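Local atomic coordinates of aldehyde dehydrogenase (Bartonella henselae, PDB entry 3I44), a protein that probably oxidises aldehydes to the corresponding carboxylic acids with NAD+ or NADP+ as electron acceptor. Residues Q77-T82 and P184-G189; F144-I149 and A155-D160; N415-A420 and R444-Q449. The protein carries 1 engineered substitution. One frame throughout, in Å; residues are numbered along the deposited sequence.

Contact 1: Q77-T82 and P184-G189; sequences QTWKTT and PALLAG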
ATOM      1  N   GLN A  77      -5.015 -14.043  19.528  1.00 31.19           N
ATOM      2  CA  GLN A  77      -5.082 -13.478  20.863  1.00 33.54           C
ATOM      3  C   GLN A  77      -3.914 -13.931  21.753  1.00 33.71           C
ATOM      4  O   GLN A  77      -3.401 -13.146  22.548  1.00 34.71           O
ATOM      5  CB  GLN A  77      -6.454 -13.808  21.492  1.00 35.19           C
ATOM      6  CG  GLN A  77      -7.642 -13.104  20.754  1.00 38.17           C
ATOM      7  CD  GLN A  77      -7.448 -11.579  20.641  1.00 44.86           C
ATOM      8  OE1 GLN A  77      -7.176 -10.908  21.650  1.00 51.79           O
ATOM      9  NE2 GLN A  77      -7.566 -11.029  19.423  1.00 46.46           N
ATOM     10  N   THR A  78      -3.466 -15.173  21.612  1.00 33.11           N
ATOM     11  CA  THR A  78      -2.311 -15.650  22.400  1.00 33.00           C
ATOM     12  C   THR A  78      -0.993 -15.672  21.611  1.00 31.90           C
ATOM     13  O   THR A  78       0.057 -15.459  22.204  1.00 32.46           O
ATOM     14  CB  THR A  78      -2.554 -17.050  22.966  1.00 33.23           C
ATOM     15  OG1 THR A  78      -3.013 -17.899  21.910  1.00 34.33           O
ATOM     16  CG2 THR A  78      -3.587 -17.009  24.079  1.00 33.98           C
ATOM     17  N   TRP A  79      -1.045 -15.915  20.293  1.00 30.73           N
ATOM     18  CA  TRP A  79       0.165 -15.927  19.439  1.00 29.40           C
ATOM     19  C   TRP A  79       0.864 -14.552  19.372  1.00 29.62           C
ATOM     20  O   TRP A  79       2.098 -14.471  19.336  1.00 28.26           O
ATOM     21  CB  TRP A  79      -0.166 -16.452  18.016  1.00 28.76           C
ATOM     22  CG  TRP A  79       0.986 -16.456  17.057  1.00 26.24           C
ATOM     23  CD1 TRP A  79       1.160 -15.618  16.004  1.00 24.37           C
ATOM     24  CD2 TRP A  79       2.146 -17.294  17.097  1.00 24.23           C
ATOM     25  NE1 TRP A  79       2.332 -15.887  15.363  1.00 22.77           N
ATOM     26  CE2 TRP A  79       2.969 -16.913  16.018  1.00 26.39           C
ATOM     27  CE3 TRP A  79       2.570 -18.341  17.937  1.00 25.44           C
ATOM     28  CZ2 TRP A  79       4.202 -17.550  15.739  1.00 23.98           C
ATOM     29  CZ3 TRP A  79       3.793 -18.977  17.654  1.00 24.63           C
ATOM     30  CH2 TRP A  79       4.586 -18.579  16.567  1.00 25.47           C
ATOM     31  N   LYS A  80       0.073 -13.478  19.356  1.00 30.21           N
ATOM     32  CA  LYS A  80       0.623 -12.111  19.344  1.00 31.01           C
ATOM     33  C   LYS A  80       1.417 -11.741  20.610  1.00 30.54           C
ATOM     34  O   LYS A  80       2.183 -10.803  20.580  1.00 30.99           O
ATOM     35  CB  LYS A  80      -0.478 -11.059  19.075  1.00 31.51           C
ATOM     36  CG  LYS A  80      -1.375 -10.743  20.273  1.00 33.19           C
ATOM     37  CD  LYS A  80      -2.546  -9.821  19.896  1.00 37.07           C
ATOM     38  CE  LYS A  80      -3.201  -9.143  21.114  1.00 40.11           C
ATOM     39  NZ  LYS A  80      -3.941 -10.099  22.017  1.00 43.85           N
ATOM     40  N   THR A  81       1.259 -12.496  21.688  1.00 30.97           N
ATOM     41  CA  THR A  81       2.011 -12.261  22.915  1.00 31.15           C
ATOM     42  C   THR A  81       3.253 -13.145  23.086  1.00 30.79           C
ATOM     43  O   THR A  81       3.973 -12.998  24.074  1.00 31.20           O
ATOM     44  CB  THR A  81       1.110 -12.460  24.151  1.00 31.41           C
ATOM     45  OG1 THR A  81       0.855 -13.854  24.343  1.00 30.94           O
ATOM     46  CG2 THR A  81      -0.203 -11.711  23.984  1.00 32.13           C
ATOM     47  N   THR A  82       3.522 -14.052  22.147  1.00 30.23           N
ATOM     48  CA  THR A  82       4.772 -14.833  22.192  1.00 29.42           C
ATOM     49  C   THR A  82       5.946 -13.865  21.970  1.00 29.15           C
ATOM     50  O   THR A  82       5.792 -12.822  21.321  1.00 29.37           O
ATOM     51  CB  THR A  82       4.804 -15.894  21.142  1.00 29.34           C
ATOM     52  OG1 THR A  82       4.579 -15.267  19.866  1.00 31.04           O
ATOM     53  CG2 THR A  82       3.726 -16.987  21.429  1.00 28.03           C
ATOM     54  N   PRO A 184       7.576 -14.590   7.246  1.00 18.53           N
ATOM     55  CA  PRO A 184       7.560 -13.252   7.877  1.00 18.93           C
ATOM     56  C   PRO A 184       6.260 -12.990   8.673  1.00 20.41           C
ATOM     57  O   PRO A 184       6.283 -12.248   9.668  1.00 20.50           O
ATOM     58  CB  PRO A 184       7.738 -12.284   6.692  1.00 18.80           C
ATOM     59  CG  PRO A 184       7.335 -13.061   5.489  1.00 18.80           C
ATOM     60  CD  PRO A 184       7.713 -14.498   5.785  1.00 19.67           C
ATOM     61  N   ALA A 185       5.159 -13.655   8.290  1.00 20.22           N
ATOM     62  CA  ALA A 185       3.888 -13.505   9.005  1.00 20.41           C
ATOM     63  C   ALA A 185       4.002 -14.128  10.405  1.00 20.38           C
ATOM     64  O   ALA A 185       3.571 -13.536  11.389  1.00 21.16           O
ATOM     65  CB  ALA A 185       2.705 -14.129   8.187  1.00 19.83           C
ATOM     66  N   LEU A 186       4.601 -15.307  10.490  1.00 20.45           N
ATOM     67  CA  LEU A 186       4.975 -15.901  11.778  1.00 20.55           C
ATOM     68  C   LEU A 186       5.823 -14.944  12.632  1.00 20.60           C
ATOM     69  O   LEU A 186       5.466 -14.608  13.774  1.00 21.07           O
ATOM     70  CB  LEU A 186       5.687 -17.233  11.550  1.00 20.88           C
ATOM     71  CG  LEU A 186       4.758 -18.351  11.023  1.00 20.91           C
ATOM     72  CD1 LEU A 186       5.569 -19.626  10.694  1.00 18.56           C
ATOM     73  CD2 LEU A 186       3.545 -18.608  11.985  1.00 20.95           C
ATOM     74  N   LEU A 187       6.923 -14.469  12.073  1.00 20.48           N
ATOM     75  CA  LEU A 187       7.875 -13.654  12.853  1.00 19.97           C
ATOM     76  C   LEU A 187       7.240 -12.345  13.344  1.00 19.74           C
ATOM     77  O   LEU A 187       7.502 -11.905  14.462  1.00 18.84           O
ATOM     78  CB  LEU A 187       9.131 -13.425  12.019  1.00 19.36           C
ATOM     79  CG  LEU A 187       9.970 -14.654  11.712  1.00 19.87           C
ATOM     80  CD1 LEU A 187      11.050 -14.328  10.639  1.00 13.43           C
ATOM     81  CD2 LEU A 187      10.600 -15.225  13.027  1.00 18.55           C
ATOM     82  N   ALA A 188       6.353 -11.766  12.514  1.00 19.69           N
ATOM     83  CA  ALA A 188       5.644 -10.539  12.830  1.00 19.84           C
ATOM     84  C   ALA A 188       4.593 -10.732  13.953  1.00 20.39           C
ATOM     85  O   ALA A 188       4.142  -9.755  14.544  1.00 20.44           O
ATOM     86  CB  ALA A 188       4.972  -9.955  11.580  1.00 18.80           C
ATOM     87  N   GLY A 189       4.234 -11.973  14.248  1.00 20.38           N
ATOM     88  CA  GLY A 189       3.201 -12.264  15.266  1.00 21.00           C
ATOM     89  C   GLY A 189       1.771 -12.385  14.723  1.00 20.62           C
ATOM     90  O   GLY A 189       0.793 -12.331  15.502  1.00 21.05           O
TER

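Contact 2: F144-I149 and A155-D160; sequences FQEALI and AILHYD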
ATOM      1  N   PHE A 144      11.350  -4.553  17.527  1.00 25.21           N
ATOM      2  CA  PHE A 144       9.930  -4.127  17.495  1.00 26.12           C
ATOM      3  C   PHE A 144       9.693  -2.707  18.033  1.00 26.46           C
ATOM      4  O   PHE A 144       8.599  -2.167  17.907  1.00 25.80           O
ATOM      5  CB  PHE A 144       9.037  -5.137  18.216  1.00 25.48           C
ATOM      6  CG  PHE A 144       8.815  -6.392  17.418  1.00 27.14           C
ATOM      7  CD1 PHE A 144       9.757  -7.419  17.430  1.00 25.92           C
ATOM      8  CD2 PHE A 144       7.686  -6.530  16.624  1.00 25.32           C
ATOM      9  CE1 PHE A 144       9.556  -8.570  16.680  1.00 25.03           C
ATOM     10  CE2 PHE A 144       7.479  -7.688  15.871  1.00 25.88           C
ATOM     11  CZ  PHE A 144       8.427  -8.707  15.898  1.00 25.85           C
ATOM     12  N   GLN A 145      10.725  -2.108  18.622  1.00 27.86           N
ATOM     13  CA  GLN A 145      10.703  -0.697  19.001  1.00 28.24           C
ATOM     14  C   GLN A 145      11.983  -0.054  18.570  1.00 28.14           C
ATOM     15  O   GLN A 145      13.063  -0.651  18.680  1.00 28.11           O
ATOM     16  CB  GLN A 145      10.624  -0.492  20.518  1.00 29.12           C
ATOM     17  CG  GLN A 145       9.602  -1.306  21.272  1.00 32.72           C
ATOM     18  CD  GLN A 145       9.458  -0.837  22.760  1.00 36.39           C
ATOM     19  OE1 GLN A 145      10.098   0.122  23.196  1.00 38.00           O
ATOM     20  NE2 GLN A 145       8.615  -1.528  23.520  1.00 41.65           N
ATOM     21  N   GLU A 146      11.873   1.180  18.129  1.00 27.79           N
ATOM     22  CA  GLU A 146      13.031   1.977  17.864  1.00 28.58           C
ATOM     23  C   GLU A 146      12.696   3.439  17.929  1.00 27.78           C
ATOM     24  O   GLU A 146      11.530   3.824  18.086  1.00 25.79           O
ATOM     25  CB  GLU A 146      13.612   1.635  16.505  1.00 30.12           C
ATOM     26  CG  GLU A 146      12.720   1.862  15.320  1.00 32.98           C
ATOM     27  CD  GLU A 146      13.170   0.968  14.157  1.00 40.24           C
ATOM     28  OE1 GLU A 146      13.980   0.042  14.461  1.00 47.88           O
ATOM     29  OE2 GLU A 146      12.724   1.145  12.990  1.00 39.69           O
ATOM     30  N   ALA A 147      13.731   4.265  17.826  1.00 27.46           N
ATOM     31  CA  ALA A 147      13.528   5.704  17.838  1.00 27.00           C
ATOM     32  C   ALA A 147      12.606   6.088  16.669  1.00 26.53           C
ATOM     33  O   ALA A 147      12.640   5.453  15.594  1.00 26.31           O
ATOM     34  CB  ALA A 147      14.871   6.462  17.760  1.00 27.17           C
ATOM     35  N   LEU A 148      11.772   7.103  16.905  1.00 25.49           N
ATOM     36  CA  LEU A 148      10.869   7.624  15.889  1.00 25.70           C
ATOM     37  C   LEU A 148      11.620   8.599  14.994  1.00 26.97           C
ATOM     38  O   LEU A 148      11.466   8.576  13.765  1.00 25.92           O
ATOM     39  CB  LEU A 148       9.651   8.303  16.539  1.00 24.96           C
ATOM     40  CG  LEU A 148       8.556   8.791  15.568  1.00 24.29           C
ATOM     41  CD1 LEU A 148       7.909   7.640  14.806  1.00 21.09           C
ATOM     42  CD2 LEU A 148       7.504   9.634  16.313  1.00 22.31           C
ATOM     43  N   ILE A 149      12.431   9.435  15.636  1.00 28.55           N
ATOM     44  CA  ILE A 149      13.319  10.413  14.988  1.00 30.89           C
ATOM     45  C   ILE A 149      14.718  10.206  15.612  1.00 32.15           C
ATOM     46  O   ILE A 149      14.852  10.194  16.847  1.00 32.31           O
ATOM     47  CB  ILE A 149      12.882  11.859  15.304  1.00 31.21           C
ATOM     48  CG1 ILE A 149      11.482  12.178  14.759  1.00 31.05           C
ATOM     49  CG2 ILE A 149      13.894  12.898  14.754  1.00 33.07           C
ATOM     50  CD1 ILE A 149      11.356  12.163  13.263  1.00 32.30           C
ATOM     51  N   ALA A 155       9.965  10.149  22.100  1.00 25.71           N
ATOM     52  CA  ALA A 155       9.028   9.477  21.217  1.00 25.20           C
ATOM     53  C   ALA A 155       9.647   8.159  20.721  1.00 25.30           C
ATOM     54  O   ALA A 155      10.861   8.030  20.614  1.00 25.88           O
ATOM     55  CB  ALA A 155       8.700  10.387  20.046  1.00 23.89           C
ATOM     56  N   ILE A 156       8.798   7.189  20.419  1.00 25.09           N
ATOM     57  CA  ILE A 156       9.212   5.863  20.030  1.00 25.28           C
ATOM     58  C   ILE A 156       8.312   5.344  18.882  1.00 24.91           C
ATOM     59  O   ILE A 156       7.113   5.713  18.794  1.00 23.46           O
ATOM     60  CB  ILE A 156       9.169   4.950  21.266  1.00 26.63           C
ATOM     61  CG1 ILE A 156      10.226   3.868  21.192  1.00 30.13           C
ATOM     62  CG2 ILE A 156       7.784   4.341  21.503  1.00 24.54           C
ATOM     63  CD1 ILE A 156      10.307   3.023  22.488  1.00 32.00           C
ATOM     64  N   LEU A 157       8.915   4.524  18.002  1.00 23.78           N
ATOM     65  CA  LEU A 157       8.205   3.778  16.969  1.00 22.97           C
ATOM     66  C   LEU A 157       8.026   2.340  17.423  1.00 21.92           C
ATOM     67  O   LEU A 157       8.968   1.691  17.886  1.00 23.19           O
ATOM     68  CB  LEU A 157       8.953   3.864  15.639  1.00 23.06           C
ATOM     69  CG  LEU A 157       8.340   3.198  14.389  1.00 23.66           C
ATOM     70  CD1 LEU A 157       7.167   4.021  13.853  1.00 26.52           C
ATOM     71  CD2 LEU A 157       9.378   3.018  13.271  1.00 24.33           C
ATOM     72  N   HIS A 158       6.803   1.845  17.327  1.00 21.29           N
ATOM     73  CA  HIS A 158       6.456   0.469  17.727  0.50 21.18           C
ATOM     74  C   HIS A 158       5.923  -0.232  16.491  1.00 21.37           C
ATOM     75  O   HIS A 158       5.223   0.381  15.671  1.00 21.90           O
ATOM     76  CB  HIS A 158       5.348   0.421  18.794  0.50 21.31           C
ATOM     77  CG  HIS A 158       5.832   0.244  20.200  0.50 21.11           C
ATOM     78  ND1 HIS A 158       5.071  -0.366  21.172  0.50 20.21           N
ATOM     79  CD2 HIS A 158       6.980   0.628  20.807  0.50 23.07           C
ATOM     80  CE1 HIS A 158       5.734  -0.362  22.315  0.50 23.27           C
ATOM     81  NE2 HIS A 158       6.896   0.237  22.121  0.50 21.68           N
ATOM     82  N   TYR A 159       6.273  -1.510  16.327  1.00 20.58           N
ATOM     83  CA  TYR A 159       5.719  -2.338  15.259  1.00 20.38           C
ATOM     84  C   TYR A 159       4.777  -3.337  15.898  1.00 21.11           C
ATOM     85  O   TYR A 159       5.157  -4.022  16.879  1.00 20.41           O
ATOM     86  CB  TYR A 159       6.805  -3.100  14.489  1.00 20.01           C
ATOM     87  CG  TYR A 159       7.733  -2.230  13.654  1.00 20.21           C
ATOM     88  CD1 TYR A 159       7.433  -1.936  12.347  1.00 22.14           C
ATOM     89  CD2 TYR A 159       8.884  -1.681  14.203  1.00 19.23           C
ATOM     90  CE1 TYR A 159       8.253  -1.144  11.599  1.00 19.72           C
ATOM     91  CE2 TYR A 159       9.720  -0.885  13.469  1.00 19.22           C
ATOM     92  CZ  TYR A 159       9.407  -0.621  12.156  1.00 20.90           C
ATOM     93  OH  TYR A 159      10.228   0.192  11.374  1.00 21.33           O
ATOM     94  N   ASP A 160       3.568  -3.447  15.347  1.00 22.25           N
ATOM     95  CA  ASP A 160       2.543  -4.397  15.843  1.00 23.54           C
ATOM     96  C   ASP A 160       2.112  -5.378  14.730  1.00 22.69           C
ATOM     97  O   ASP A 160       1.920  -4.965  13.574  1.00 21.69           O
ATOM     98  CB  ASP A 160       1.263  -3.639  16.242  1.00 25.50           C
ATOM     99  CG  ASP A 160       1.372  -2.883  17.575  1.00 30.19           C
ATOM    100  OD1 ASP A 160       1.952  -3.417  18.536  1.00 36.08           O
ATOM    101  OD2 ASP A 160       0.775  -1.778  17.642  1.00 38.14           O
TER
HETATM  102  O   HOH W   1      12.317   9.216  18.860  1.00 31.96           O

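Contact 3: N415-A420 and R444-Q449; sequences NTEDEA and RRIAAQ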
ATOM      1  N   ASN A 415      19.544   0.658 -31.804  1.00 32.21           N
ATOM      2  CA  ASN A 415      20.666   1.426 -32.318  1.00 34.04           C
ATOM      3  C   ASN A 415      21.252   2.430 -31.345  1.00 33.68           C
ATOM      4  O   ASN A 415      22.447   2.672 -31.389  1.00 35.17           O
ATOM      5  CB  ASN A 415      20.245   2.132 -33.598  1.00 35.09           C
ATOM      6  CG  ASN A 415      19.982   1.154 -34.726  1.00 38.21           C
ATOM      7  OD1 ASN A 415      20.899   0.478 -35.202  1.00 42.02           O
ATOM      8  ND2 ASN A 415      18.717   1.048 -35.137  1.00 44.11           N
ATOM      9  N   THR A 416      20.439   3.011 -30.468  1.00 33.18           N
ATOM     10  CA  THR A 416      20.954   3.947 -29.480  1.00 32.61           C
ATOM     11  C   THR A 416      20.536   3.575 -28.056  1.00 32.54           C
ATOM     12  O   THR A 416      19.587   2.785 -27.836  1.00 32.12           O
ATOM     13  CB  THR A 416      20.434   5.360 -29.738  1.00 32.95           C
ATOM     14  OG1 THR A 416      19.013   5.351 -29.592  1.00 32.21           O
ATOM     15  CG2 THR A 416      20.821   5.870 -31.133  1.00 32.19           C
ATOM     16  N   GLU A 417      21.221   4.168 -27.082  1.00 31.96           N
ATOM     17  CA  GLU A 417      20.869   3.932 -25.684  1.00 32.32           C
ATOM     18  C   GLU A 417      19.408   4.339 -25.439  1.00 32.17           C
ATOM     19  O   GLU A 417      18.660   3.582 -24.813  1.00 31.68           O
ATOM     20  CB  GLU A 417      21.807   4.682 -24.726  1.00 32.24           C
ATOM     21  CG  GLU A 417      23.212   4.146 -24.717  1.00 32.49           C
ATOM     22  CD  GLU A 417      24.109   4.846 -23.693  1.00 33.49           C
ATOM     23  OE1 GLU A 417      23.612   5.558 -22.800  1.00 31.45           O
ATOM     24  OE2 GLU A 417      25.331   4.671 -23.787  1.00 34.48           O
ATOM     25  N   ASP A 418      19.010   5.524 -25.926  1.00 32.54           N
ATOM     26  CA  ASP A 418      17.613   5.987 -25.799  1.00 33.35           C
ATOM     27  C   ASP A 418      16.604   4.997 -26.362  1.00 32.26           C
ATOM     28  O   ASP A 418      15.540   4.833 -25.801  1.00 32.13           O
ATOM     29  CB  ASP A 418      17.368   7.339 -26.489  1.00 33.92           C
ATOM     30  CG  ASP A 418      18.031   8.510 -25.767  1.00 38.70           C
ATOM     31  OD1 ASP A 418      18.235   8.457 -24.521  1.00 42.98           O
ATOM     32  OD2 ASP A 418      18.351   9.505 -26.470  1.00 43.98           O
ATOM     33  N   GLU A 419      16.930   4.383 -27.493  1.00 31.73           N
ATOM     34  CA  GLU A 419      16.031   3.438 -28.148  1.00 31.55           C
ATOM     35  C   GLU A 419      15.880   2.178 -27.279  1.00 29.37           C
ATOM     36  O   GLU A 419      14.787   1.635 -27.113  1.00 27.98           O
ATOM     37  CB  GLU A 419      16.574   3.073 -29.529  1.00 32.45           C
ATOM     38  CG  GLU A 419      15.515   2.775 -30.566  1.00 37.35           C
ATOM     39  CD  GLU A 419      16.070   2.047 -31.795  1.00 41.69           C
ATOM     40  OE1 GLU A 419      17.260   2.277 -32.163  1.00 43.00           O
ATOM     41  OE2 GLU A 419      15.293   1.245 -32.379  1.00 44.69           O
ATOM     42  N   ALA A 420      16.986   1.735 -26.691  1.00 27.17           N
ATOM     43  CA  ALA A 420      16.943   0.576 -25.792  1.00 26.15           C
ATOM     44  C   ALA A 420      16.065   0.842 -24.560  1.00 25.06           C
ATOM     45  O   ALA A 420      15.242   0.004 -24.169  1.00 23.68           O
ATOM     46  CB  ALA A 420      18.354   0.171 -25.377  1.00 25.58           C
ATOM     47  N   ARG A 444      25.268   1.973 -15.479  1.00 24.73           N
ATOM     48  CA  ARG A 444      24.660   2.861 -14.512  1.00 24.84           C
ATOM     49  C   ARG A 444      23.623   3.767 -15.147  1.00 24.67           C
ATOM     50  O   ARG A 444      22.532   3.902 -14.603  1.00 24.41           O
ATOM     51  CB  ARG A 444      25.718   3.692 -13.796  1.00 24.75           C
ATOM     52  CG  ARG A 444      26.499   2.898 -12.806  1.00 24.57           C
ATOM     53  CD  ARG A 444      27.627   3.726 -12.236  1.00 24.49           C
ATOM     54  NE  ARG A 444      28.289   3.042 -11.137  1.00 24.81           N
ATOM     55  CZ  ARG A 444      29.176   3.618 -10.333  1.00 25.92           C
ATOM     56  NH1 ARG A 444      29.535   4.877 -10.526  1.00 28.16           N
ATOM     57  NH2 ARG A 444      29.703   2.940  -9.333  1.00 26.11           N
ATOM     58  N   ARG A 445      23.957   4.384 -16.274  1.00 24.42           N
ATOM     59  CA  ARG A 445      22.996   5.219 -17.011  1.00 25.82           C
ATOM     60  C   ARG A 445      21.709   4.468 -17.344  1.00 25.19           C
ATOM     61  O   ARG A 445      20.612   4.987 -17.125  1.00 25.91           O
ATOM     62  CB  ARG A 445      23.554   5.720 -18.348  1.00 26.59           C
ATOM     63  CG  ARG A 445      24.664   6.699 -18.283  1.00 29.06           C
ATOM     64  CD  ARG A 445      24.859   7.416 -19.663  1.00 30.15           C
ATOM     65  NE  ARG A 445      25.379   6.503 -20.696  1.00 31.66           N
ATOM     66  CZ  ARG A 445      26.662   6.188 -20.873  1.00 28.91           C
ATOM     67  NH1 ARG A 445      27.603   6.671 -20.086  1.00 29.47           N
ATOM     68  NH2 ARG A 445      27.001   5.351 -21.829  1.00 29.92           N
ATOM     69  N   ILE A 446      21.851   3.268 -17.899  1.00 25.21           N
ATOM     70  CA  ILE A 446      20.701   2.469 -18.319  1.00 24.22           C
ATOM     71  C   ILE A 446      19.862   1.971 -17.127  1.00 24.15           C
ATOM     72  O   ILE A 446      18.612   2.040 -17.179  1.00 23.73           O
ATOM     73  CB  ILE A 446      21.112   1.284 -19.257  1.00 24.35           C
ATOM     74  CG1 ILE A 446      21.899   1.788 -20.483  1.00 23.94           C
ATOM     75  CG2 ILE A 446      19.880   0.513 -19.717  1.00 21.82           C
ATOM     76  CD1 ILE A 446      21.178   2.831 -21.326  1.00 26.97           C
ATOM     77  N   ALA A 447      20.537   1.488 -16.074  1.00 22.60           N
ATOM     78  CA  ALA A 447      19.889   1.038 -14.845  1.00 23.31           C
ATOM     79  C   ALA A 447      19.018   2.142 -14.224  1.00 23.77           C
ATOM     80  O   ALA A 447      17.942   1.857 -13.696  1.00 24.23           O
ATOM     81  CB  ALA A 447      20.904   0.503 -13.817  1.00 21.86           C
ATOM     82  N   ALA A 448      19.487   3.382 -14.287  1.00 23.35           N
ATOM     83  CA  ALA A 448      18.762   4.506 -13.730  1.00 24.70           C
ATOM     84  C   ALA A 448      17.532   4.868 -14.547  1.00 25.22           C
ATOM     85  O   ALA A 448      16.607   5.438 -13.993  1.00 26.14           O
ATOM     86  CB  ALA A 448      19.688   5.760 -13.580  1.00 23.75           C
ATOM     87  N   GLN A 449      17.521   4.556 -15.849  1.00 25.40           N
ATOM     88  CA  GLN A 449      16.412   4.927 -16.703  1.00 25.71           C
ATOM     89  C   GLN A 449      15.318   3.863 -16.870  1.00 25.64           C
ATOM     90  O   GLN A 449      14.221   4.211 -17.251  1.00 24.66           O
ATOM     91  CB  GLN A 449      16.917   5.323 -18.079  1.00 26.03           C
ATOM     92  CG  GLN A 449      17.805   6.571 -18.089  1.00 27.41           C
ATOM     93  CD  GLN A 449      18.373   6.823 -19.468  1.00 30.67           C
ATOM     94  OE1 GLN A 449      17.659   7.249 -20.355  1.00 32.27           O
ATOM     95  NE2 GLN A 449      19.658   6.540 -19.660  1.00 33.41           N
TER
HETATM   96  O   HOH W   2      21.564   6.923 -21.922  1.00 38.41           O

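Contact 1: Q77-T82 and P184-G189
The carbonyl oxygen of W79 is gripped twice by one residue: T82 OG1 donates to W79 O at 2.7 Å, in the carbonyl plane, and T82 N donates to W79 O at 3.2 Å. The second bond closes a type I beta turn where helix 62-79 gives out, and a threonine suits its last position because the hydroxyl, which also sits over one face of the indole, reinforces the turn. With CG anti to the backbone N (chi1 178°), the indole swings toward the end of helix 174-188. There W79 CZ2 meets L186 CD2 at 4.0 Å, and W79 CD1 lies 3.3 Å from G189 O, a buried oxygen with no hydrogen-bonding partner in the model. G189 ends its helix in a Schellman motif; its positive phi, easy for a residue without CB, turns the chain beside the indole, and G189 N bonds back to L186 O at 2.9 Å. The indole thus carries the contact by van der Waals packing, against L186 CD2 and the backbone of G189. R87 of helix 84-100 ties both segments together, bonding to T82 OG1 and to L187 O, while the loop residues P217 and V220 and, from strand 191-195, T191 also pack on W79, where two helix ends converge beside that strand.

Contact 2: F144-I149 and A155-D160
Y159 and F144 start the pairing of an antiparallel beta hairpin, strands 145-147 and 156-168, which projects with strand 489-494 as in the oligomerisation region of aldehyde dehydrogenases. Y159 N donates to F144 O at 2.9 Å, and E146 and L157 form a hydrogen-bonded pair, with E146 N to L157 O at 3.0 Å and L157 N to E146 O at 2.7 Å. Between these bonds, Q145 and H158 make a non-hydrogen-bonded pair with side chains on the other face from E146 and L157.

The tyrosine side chain can be followed outward. Its CB packs against F144 CD2 at 4.1 Å; CD2 passes beside F144 O; CE2 then comes near the carboxylate of E146; and at the tip Y159 OH stands 3.1 Å from E146 OE2. The carboxylate meets the ring at its edge, the two planes 87° apart. E146 gets there with CG lodged between its backbone N and carbonyl carbon (chi1 61°) and the rest of its chain extended. A long aromatic with a polar end thus serves both an apolar neighbour and a charged one.

Toward the turn end of the hairpin the second subunit covers aliphatic side chains: its Y467 packs on L157 and its S466 on L148. Having CG anti to the backbone N (chi1 -175°), L148 reaches across with both branches: CD1 touches L157 CD1 at 3.8 Å, and CD2 touches A155 CB at 4.0 Å.

Contact 3: N415-A420 and R444-Q449
E417 keeps its chain extended beyond CG (chi2 -176°), whereas R445 bends at chi3 (-69°), and this pairing of a straight acid with a folded base brings carboxylate and guanidinium together edge to edge. Their planes are only 3° apart. The arginine grips side-on with two nitrogens: R445 NE donates to E417 OE1 at 2.9 Å and R445 NH2 to E417 OE2 at 2.7 Å, each oxygen using its syn lone pair. At the surface this salt bridge joins the start of helix 417-425 to helix 440-449. Nearer the backbone of E417, its CB lies 3.9 Å from I446 CD1; the aliphatic part of the glutamate covers I446, a buried residue that also packs on V421 and on I278 and I435 of the seven-stranded sheet.

Water 2 bridges the acid to Q449, one turn on from R445, donating to E417 OE1 at 2.6 Å and accepting from Q449 NE2 at 3.0 Å. A long amide suits this place because its nitrogen also donates to R445 O at 3.1 Å, from above the carbonyl plane.

T416 is the N-cap of helix 417-425, its OG1 accepting from E419 N at 3.1 Å. An acid in the first turn should interact favourably with the positive end of the helix dipole. With two arginine nitrogens and a water donating to it as well, the E417 carboxylate is probably kept ionised, and the paired bonds restrain its rotation.

From the N terminus, the chain passes the end of helix 62-79, runs through further helices to contact 2, which closes a short turn of five residues between its segments, and reaches the end of helix 174-188, where contact 1 closes a loop of about a hundred residues. Contact 2 falls wholly within that loop, and the two touch, with F144 CZ 3.6 Å from L187 O. Contact 3 follows in series, closing a loop of 23 residues beside the other large sheet, its centre about 45 Å from that of contact 1. Contacts 2 and 3 both reach the second subunit: A447 O bonds to K492 of that neighbouring copy, on strand 489-494, which pairs with strand 156-168 of the hairpin.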